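Side-chain contacts in sulfatase (Bacteroides fragilis CAG:558, PDB 6USS), which probably hydrolyses aryl sulfate esters as a calcium-dependent gut bacterial arylsulfatase, and carries a substitution at its catalytic position here: residues A[295-298]-A[299-303]; A[58-61]-A[62-66]. The protein carries 1 engineered substitution. All blocks are in the same frame, centred on the assembly; numbering follows the deposited sequence.

Contact 1: A[295-298]-A[299-303]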
ATOM      1  N   MET A 295       0.007 -21.743 -17.227  1.00 20.77           N
ATOM      2  CA  MET A 295       0.419 -20.354 -17.385  1.00 18.28           C
ATOM      3  C   MET A 295      -0.313 -19.721 -18.559  1.00 18.27           C
ATOM      4  O   MET A 295      -0.879 -18.631 -18.442  1.00 19.95           O
ATOM      5  CB  MET A 295       1.934 -20.277 -17.586  1.00 16.76           C
ATOM      6  CG  MET A 295       2.442 -18.887 -17.961  1.00 16.47           C
ATOM      7  SD  MET A 295       2.417 -18.570 -19.745  1.00 17.64           S
ATOM      8  CE  MET A 295       3.623 -19.745 -20.326  1.00 19.47           C
ATOM      9  N   ASP A 296      -0.316 -20.404 -19.705  1.00 19.58           N
ATOM     10  CA  ASP A 296      -0.949 -19.864 -20.900  1.00 20.35           C
ATOM     11  C   ASP A 296      -2.465 -19.728 -20.732  1.00 22.53           C
ATOM     12  O   ASP A 296      -3.074 -18.822 -21.321  1.00 18.00           O
ATOM     13  CB  ASP A 296      -0.614 -20.746 -22.103  1.00 17.87           C
ATOM     14  CG  ASP A 296      -1.103 -20.148 -23.421  1.00 21.59           C
ATOM     15  OD1 ASP A 296      -0.370 -19.311 -24.015  1.00 20.00           O
ATOM     16  OD2 ASP A 296      -2.210 -20.520 -23.868  1.00 18.93           O
ATOM     17  N   LYS A 297      -3.091 -20.617 -19.950  1.00 17.81           N
ATOM     18  CA  LYS A 297      -4.517 -20.475 -19.676  1.00 16.00           C
ATOM     19  C   LYS A 297      -4.785 -19.199 -18.905  1.00 19.88           C
ATOM     20  O   LYS A 297      -5.786 -18.511 -19.148  1.00 17.09           O
ATOM     21  CB  LYS A 297      -5.036 -21.678 -18.892  1.00 17.47           C
ATOM     22  CG  LYS A 297      -6.492 -21.558 -18.458  1.00 19.32           C
ATOM     23  CD  LYS A 297      -6.870 -22.684 -17.490  1.00 19.17           C
ATOM     24  CE  LYS A 297      -8.345 -22.634 -17.077  1.00 12.98           C
ATOM     25  NZ  LYS A 297      -8.738 -21.383 -16.388  1.00 16.70           N
ATOM     26  N   SER A 298      -3.891 -18.868 -17.969  1.00 18.40           N
ATOM     27  CA  SER A 298      -4.006 -17.609 -17.244  1.00 19.50           C
ATOM     28  C   SER A 298      -3.942 -16.413 -18.202  1.00 22.18           C
ATOM     29  O   SER A 298      -4.754 -15.479 -18.103  1.00 19.83           O
ATOM     30  CB  SER A 298      -2.914 -17.541 -16.175  1.00 15.32           C
ATOM     31  OG  SER A 298      -2.865 -16.272 -15.540  1.00 18.44           O
ATOM     32  N   LEU A 299      -2.986 -16.433 -19.147  1.00 17.63           N
ATOM     33  CA  LEU A 299      -2.875 -15.348 -20.117  1.00 14.63           C
ATOM     34  C   LEU A 299      -4.160 -15.211 -20.916  1.00 19.97           C
ATOM     35  O   LEU A 299      -4.679 -14.105 -21.103  1.00 15.19           O
ATOM     36  CB  LEU A 299      -1.693 -15.582 -21.052  1.00 17.13           C
ATOM     37  CG  LEU A 299      -1.490 -14.545 -22.172  1.00 16.47           C
ATOM     38  CD1 LEU A 299      -0.907 -13.232 -21.645  1.00 16.63           C
ATOM     39  CD2 LEU A 299      -0.624 -15.103 -23.264  1.00 12.40           C
ATOM     40  N   GLY A 300      -4.685 -16.337 -21.403  1.00 20.25           N
ATOM     41  CA  GLY A 300      -5.955 -16.302 -22.102  1.00 19.33           C
ATOM     42  C   GLY A 300      -7.077 -15.737 -21.252  1.00 19.56           C
ATOM     43  O   GLY A 300      -7.904 -14.966 -21.740  1.00 17.89           O
ATOM     44  N   ASP A 301      -7.114 -16.105 -19.967  1.00 15.92           N
ATOM     45  CA  ASP A 301      -8.220 -15.688 -19.107  1.00 17.36           C
ATOM     46  C   ASP A 301      -8.228 -14.177 -18.897  1.00 18.70           C
ATOM     47  O   ASP A 301      -9.296 -13.553 -18.895  1.00 21.20           O
ATOM     48  CB  ASP A 301      -8.156 -16.406 -17.754  1.00 15.48           C
ATOM     49  CG  ASP A 301      -8.461 -17.897 -17.854  1.00 19.55           C
ATOM     50  OD1 ASP A 301      -9.091 -18.336 -18.839  1.00 20.93           O
ATOM     51  OD2 ASP A 301      -8.082 -18.637 -16.922  1.00 20.21           O
ATOM     52  N   LEU A 302      -7.050 -13.574 -18.704  1.00 17.23           N
ATOM     53  CA  LEU A 302      -6.973 -12.118 -18.642  1.00 19.18           C
ATOM     54  C   LEU A 302      -7.307 -11.488 -19.997  1.00 20.89           C
ATOM     55  O   LEU A 302      -7.986 -10.454 -20.059  1.00 19.63           O
ATOM     56  CB  LEU A 302      -5.584 -11.685 -18.162  1.00 12.57           C
ATOM     57  CG  LEU A 302      -5.196 -12.233 -16.792  1.00 18.72           C
ATOM     58  CD1 LEU A 302      -3.724 -11.947 -16.453  1.00 17.30           C
ATOM     59  CD2 LEU A 302      -6.141 -11.669 -15.716  1.00  9.42           C
ATOM     60  N   MET A 303      -6.853 -12.103 -21.094  1.00 17.26           N
ATOM     61  CA  MET A 303      -7.152 -11.557 -22.413  1.00 20.33           C
ATOM     62  C   MET A 303      -8.655 -11.574 -22.685  1.00 23.93           C
ATOM     63  O   MET A 303      -9.197 -10.626 -23.275  1.00 19.78           O
ATOM     64  CB  MET A 303      -6.386 -12.331 -23.490  1.00 20.73           C
ATOM     65  CG  MET A 303      -4.872 -12.029 -23.549  1.00 19.29           C
ATOM     66  SD  MET A 303      -3.885 -13.212 -24.541  1.00 29.25           S
ATOM     67  CE  MET A 303      -4.323 -12.723 -26.222  1.00 23.66           C
TER
HETATM   68  O   HOH W   1     -10.871 -20.534 -18.886  1.00 24.25           O
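Lys297 and Asp301 meet one turn apart on helix 283-308, and their side chains run at a slant to each other. The lysine stays extended as far as CE, with CG anti to the backbone N (chi1 175°). A bend at chi4 (-60°) then turns the amine back to the carboxylate. Lys297 NZ lies 2.9 Å from Asp301 OD2 and takes the syn lone pair of that oxygen, in a hydrogen-bonded salt bridge. Asp301 CG sits 3.0 Å from Lys297 O, out beyond the oxygen and tilted from the carbonyl plane. A water donates to Asp301 OD1 at 2.8 Å and weakly accepts a hydrogen bond from Lys297 NZ.

On another side of the helix, Leu302 CG packs 3.5 Å from Ser298 O. Leu302 N bonds to Ser298 O at 3.0 Å. Ser298 OG bonds to Thr236 on helix 231-247 and to His259. Leu299 and Met295 lean on Phe39 of strand 35-41, so the helix packs against the central sheet of the alkaline phosphatase-like sulfatase fold.

Glu233 forms a second salt bridge with Lys297 NZ. The amine is therefore shared by two carboxylates, which would be expected to favour its charged form and to offset part of their negative charge.

Contact 2: A[58-61]-A[62-66]; sequences THYN and EVYET
Residues 59-63 form one short helix, in which Glu62 N bonds to Thr58 O at 3.1 Å and Tyr64 N closes the last turn on Tyr60 O at 2.9 Å. Tyr60 and Tyr64 run alongside each other, because similar first torsions (chi1 -72° and -61°) send both rings off the helix the same way. Their planes are 6° from parallel, but the rings are so displaced, centroids 5.6 Å apart, that they hardly cover each other. Tyr64 CE2 sits 3.6 Å from Tyr60 CB, and Tyr64 OH comes to 3.5 Å from Tyr60 CD1.

The start of the helix is a capping box. Thr58 OG1 accepts from Asn61 N at 3.1 Å, and Asn61 OD1 accepts from Thr58 N at 2.9 Å. The asparagine amide gives ND2 to Thr49 O, while Thr58 OG1 pairs with Gln47.

Val63 CG1 lies over one face of the His59 imidazole, 3.7 Å from its centroid, as a CH-pi contact. Its other methyl, CG2, comes near the plane of the Tyr60 ring at the edge. Glu62 CG lies against Thr58 O, and a bend at chi2 turns the carboxylate, which pairs with Lys57. Tyr64 packs on Tyr288 and Ile292 of helix 283-308.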
ATOM      1  N   THR A  58      10.920 -25.532 -33.384  1.00 20.23           N
ATOM      2  CA  THR A  58      11.678 -26.598 -32.733  1.00 19.59           C
ATOM      3  C   THR A  58      10.763 -27.743 -32.334  1.00 16.65           C
ATOM      4  O   THR A  58       9.538 -27.667 -32.437  1.00 16.12           O
ATOM      5  CB  THR A  58      12.406 -26.121 -31.478  1.00 16.89           C
ATOM      6  OG1 THR A  58      11.431 -25.738 -30.500  1.00 15.21           O
ATOM      7  CG2 THR A  58      13.357 -24.991 -31.788  1.00 17.25           C
ATOM      8  N   HIS A  59      11.379 -28.821 -31.846  1.00 17.54           N
ATOM      9  CA  HIS A  59      10.580 -29.915 -31.312  1.00 17.62           C
ATOM     10  C   HIS A  59       9.809 -29.482 -30.070  1.00 20.73           C
ATOM     11  O   HIS A  59       8.652 -29.895 -29.882  1.00 20.06           O
ATOM     12  CB  HIS A  59      11.452 -31.128 -30.993  1.00 15.66           C
ATOM     13  CG  HIS A  59      10.682 -32.259 -30.383  1.00 25.82           C
ATOM     14  ND1 HIS A  59       9.624 -32.873 -31.029  1.00 25.84           N
ATOM     15  CD2 HIS A  59      10.778 -32.857 -29.170  1.00 22.40           C
ATOM     16  CE1 HIS A  59       9.118 -33.812 -30.246  1.00 19.06           C
ATOM     17  NE2 HIS A  59       9.796 -33.819 -29.112  1.00 21.99           N
ATOM     18  N   TYR A  60      10.421 -28.645 -29.219  1.00 17.78           N
ATOM     19  CA  TYR A  60       9.679 -28.096 -28.088  1.00 17.04           C
ATOM     20  C   TYR A  60       8.446 -27.346 -28.558  1.00 18.17           C
ATOM     21  O   TYR A  60       7.365 -27.499 -27.978  1.00 20.66           O
ATOM     22  CB  TYR A  60      10.561 -27.172 -27.263  1.00 18.77           C
ATOM     23  CG  TYR A  60      11.603 -27.913 -26.468  1.00 16.84           C
ATOM     24  CD1 TYR A  60      11.253 -29.002 -25.680  1.00 16.89           C
ATOM     25  CD2 TYR A  60      12.937 -27.535 -26.511  1.00 19.09           C
ATOM     26  CE1 TYR A  60      12.199 -29.688 -24.935  1.00 17.58           C
ATOM     27  CE2 TYR A  60      13.900 -28.221 -25.762  1.00 23.54           C
ATOM     28  CZ  TYR A  60      13.511 -29.294 -24.977  1.00 16.86           C
ATOM     29  OH  TYR A  60      14.427 -29.987 -24.248  1.00 17.45           O
ATOM     30  N   ASN A  61       8.584 -26.528 -29.608  1.00 17.99           N
ATOM     31  CA  ASN A  61       7.419 -25.828 -30.140  1.00 17.23           C
ATOM     32  C   ASN A  61       6.336 -26.809 -30.529  1.00 18.13           C
ATOM     33  O   ASN A  61       5.151 -26.567 -30.277  1.00 20.35           O
ATOM     34  CB  ASN A  61       7.797 -24.980 -31.350  1.00 21.28           C
ATOM     35  CG  ASN A  61       8.769 -23.886 -31.010  1.00 18.82           C
ATOM     36  OD1 ASN A  61       9.624 -23.530 -31.813  1.00 20.98           O
ATOM     37  ND2 ASN A  61       8.646 -23.347 -29.814  1.00 18.67           N
ATOM     38  N   GLU A  62       6.724 -27.936 -31.127  1.00 16.79           N
ATOM     39  CA  GLU A  62       5.730 -28.930 -31.511  1.00 16.77           C
ATOM     40  C   GLU A  62       5.020 -29.510 -30.290  1.00 18.36           C
ATOM     41  O   GLU A  62       3.816 -29.780 -30.346  1.00 19.63           O
ATOM     42  CB  GLU A  62       6.370 -30.046 -32.347  1.00 15.39           C
ATOM     43  CG  GLU A  62       7.018 -29.621 -33.678  1.00 18.49           C
ATOM     44  CD  GLU A  62       6.025 -29.100 -34.728  1.00 24.88           C
ATOM     45  OE1 GLU A  62       4.821 -28.921 -34.421  1.00 23.45           O
ATOM     46  OE2 GLU A  62       6.461 -28.862 -35.876  1.00 26.04           O
ATOM     47  N   VAL A  63       5.729 -29.701 -29.172  1.00 16.81           N
ATOM     48  CA  VAL A  63       5.101 -30.428 -28.063  1.00 23.41           C
ATOM     49  C   VAL A  63       4.333 -29.522 -27.088  1.00 21.22           C
ATOM     50  O   VAL A  63       3.303 -29.936 -26.549  1.00 20.17           O
ATOM     51  CB  VAL A  63       6.130 -31.308 -27.309  1.00 24.90           C
ATOM     52  CG1 VAL A  63       6.907 -32.159 -28.274  1.00 21.96           C
ATOM     53  CG2 VAL A  63       7.082 -30.491 -26.423  1.00 20.68           C
ATOM     54  N   TYR A  64       4.791 -28.295 -26.845  1.00 19.26           N
ATOM     55  CA  TYR A  64       4.103 -27.444 -25.881  1.00 21.03           C
ATOM     56  C   TYR A  64       2.857 -26.824 -26.504  1.00 17.50           C
ATOM     57  O   TYR A  64       2.685 -26.795 -27.723  1.00 18.19           O
ATOM     58  CB  TYR A  64       5.035 -26.343 -25.362  1.00 18.04           C
ATOM     59  CG  TYR A  64       6.255 -26.884 -24.640  1.00 20.63           C
ATOM     60  CD1 TYR A  64       6.128 -27.890 -23.684  1.00 17.91           C
ATOM     61  CD2 TYR A  64       7.528 -26.387 -24.910  1.00 17.99           C
ATOM     62  CE1 TYR A  64       7.235 -28.401 -23.025  1.00 15.05           C
ATOM     63  CE2 TYR A  64       8.646 -26.885 -24.248  1.00 17.89           C
ATOM     64  CZ  TYR A  64       8.496 -27.902 -23.305  1.00 19.89           C
ATOM     65  OH  TYR A  64       9.600 -28.414 -22.639  1.00 11.40           O
ATOM     66  N   GLU A  65       1.970 -26.330 -25.648  1.00 21.23           N
ATOM     67  CA  GLU A  65       0.722 -25.718 -26.105  1.00 19.47           C
ATOM     68  C   GLU A  65       0.515 -24.380 -25.396  1.00 20.89           C
ATOM     69  O   GLU A  65       0.043 -24.329 -24.255  1.00 23.04           O
ATOM     70  CB  GLU A  65      -0.448 -26.661 -25.888  1.00 17.36           C
ATOM     71  CG  GLU A  65      -0.350 -27.919 -26.726  1.00 20.75           C
ATOM     72  CD  GLU A  65      -1.447 -28.912 -26.408  1.00 26.29           C
ATOM     73  OE1 GLU A  65      -2.462 -28.509 -25.794  1.00 32.01           O
ATOM     74  OE2 GLU A  65      -1.294 -30.102 -26.755  1.00 27.91           O
ATOM     75  N   THR A  66       0.873 -23.294 -26.076  1.00 18.97           N
ATOM     76  CA  THR A  66       0.596 -21.940 -25.609  1.00 18.18           C
ATOM     77  C   THR A  66      -0.239 -21.231 -26.674  1.00 23.14           C
ATOM     78  O   THR A  66       0.234 -20.293 -27.337  1.00 24.59           O
ATOM     79  CB  THR A  66       1.883 -21.175 -25.300  1.00 20.34           C
ATOM     80  OG1 THR A  66       2.738 -21.137 -26.457  1.00 19.26           O
ATOM     81  CG2 THR A  66       2.620 -21.839 -24.146  1.00 16.58           C
TER
HETATM   82  O   HOH W   2       2.745 -26.945 -30.903  1.00 20.06           O

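Going from the N terminus, contact 2 comes first, after strand 35-41. It closes a single turn of the short helix 59-63, and the chain then runs through Glu65 and Thr66 into helix 67-74. Contact 1 follows much later, within the long helix 283-308. The two are in series and neither nests nor crosses. Each closes only a local turn, and their centres lie 18 Å apart. They meet at Asp296, which packs on Thr66 and, more loosely, on Glu65 O. Asp296 also bonds to Asn68 and Met69, so helix 283-308 is tied to the start of helix 67-74. Glu65 reaches the neighbouring helix 273-279 through salt bridges to Lys275 and Lys279.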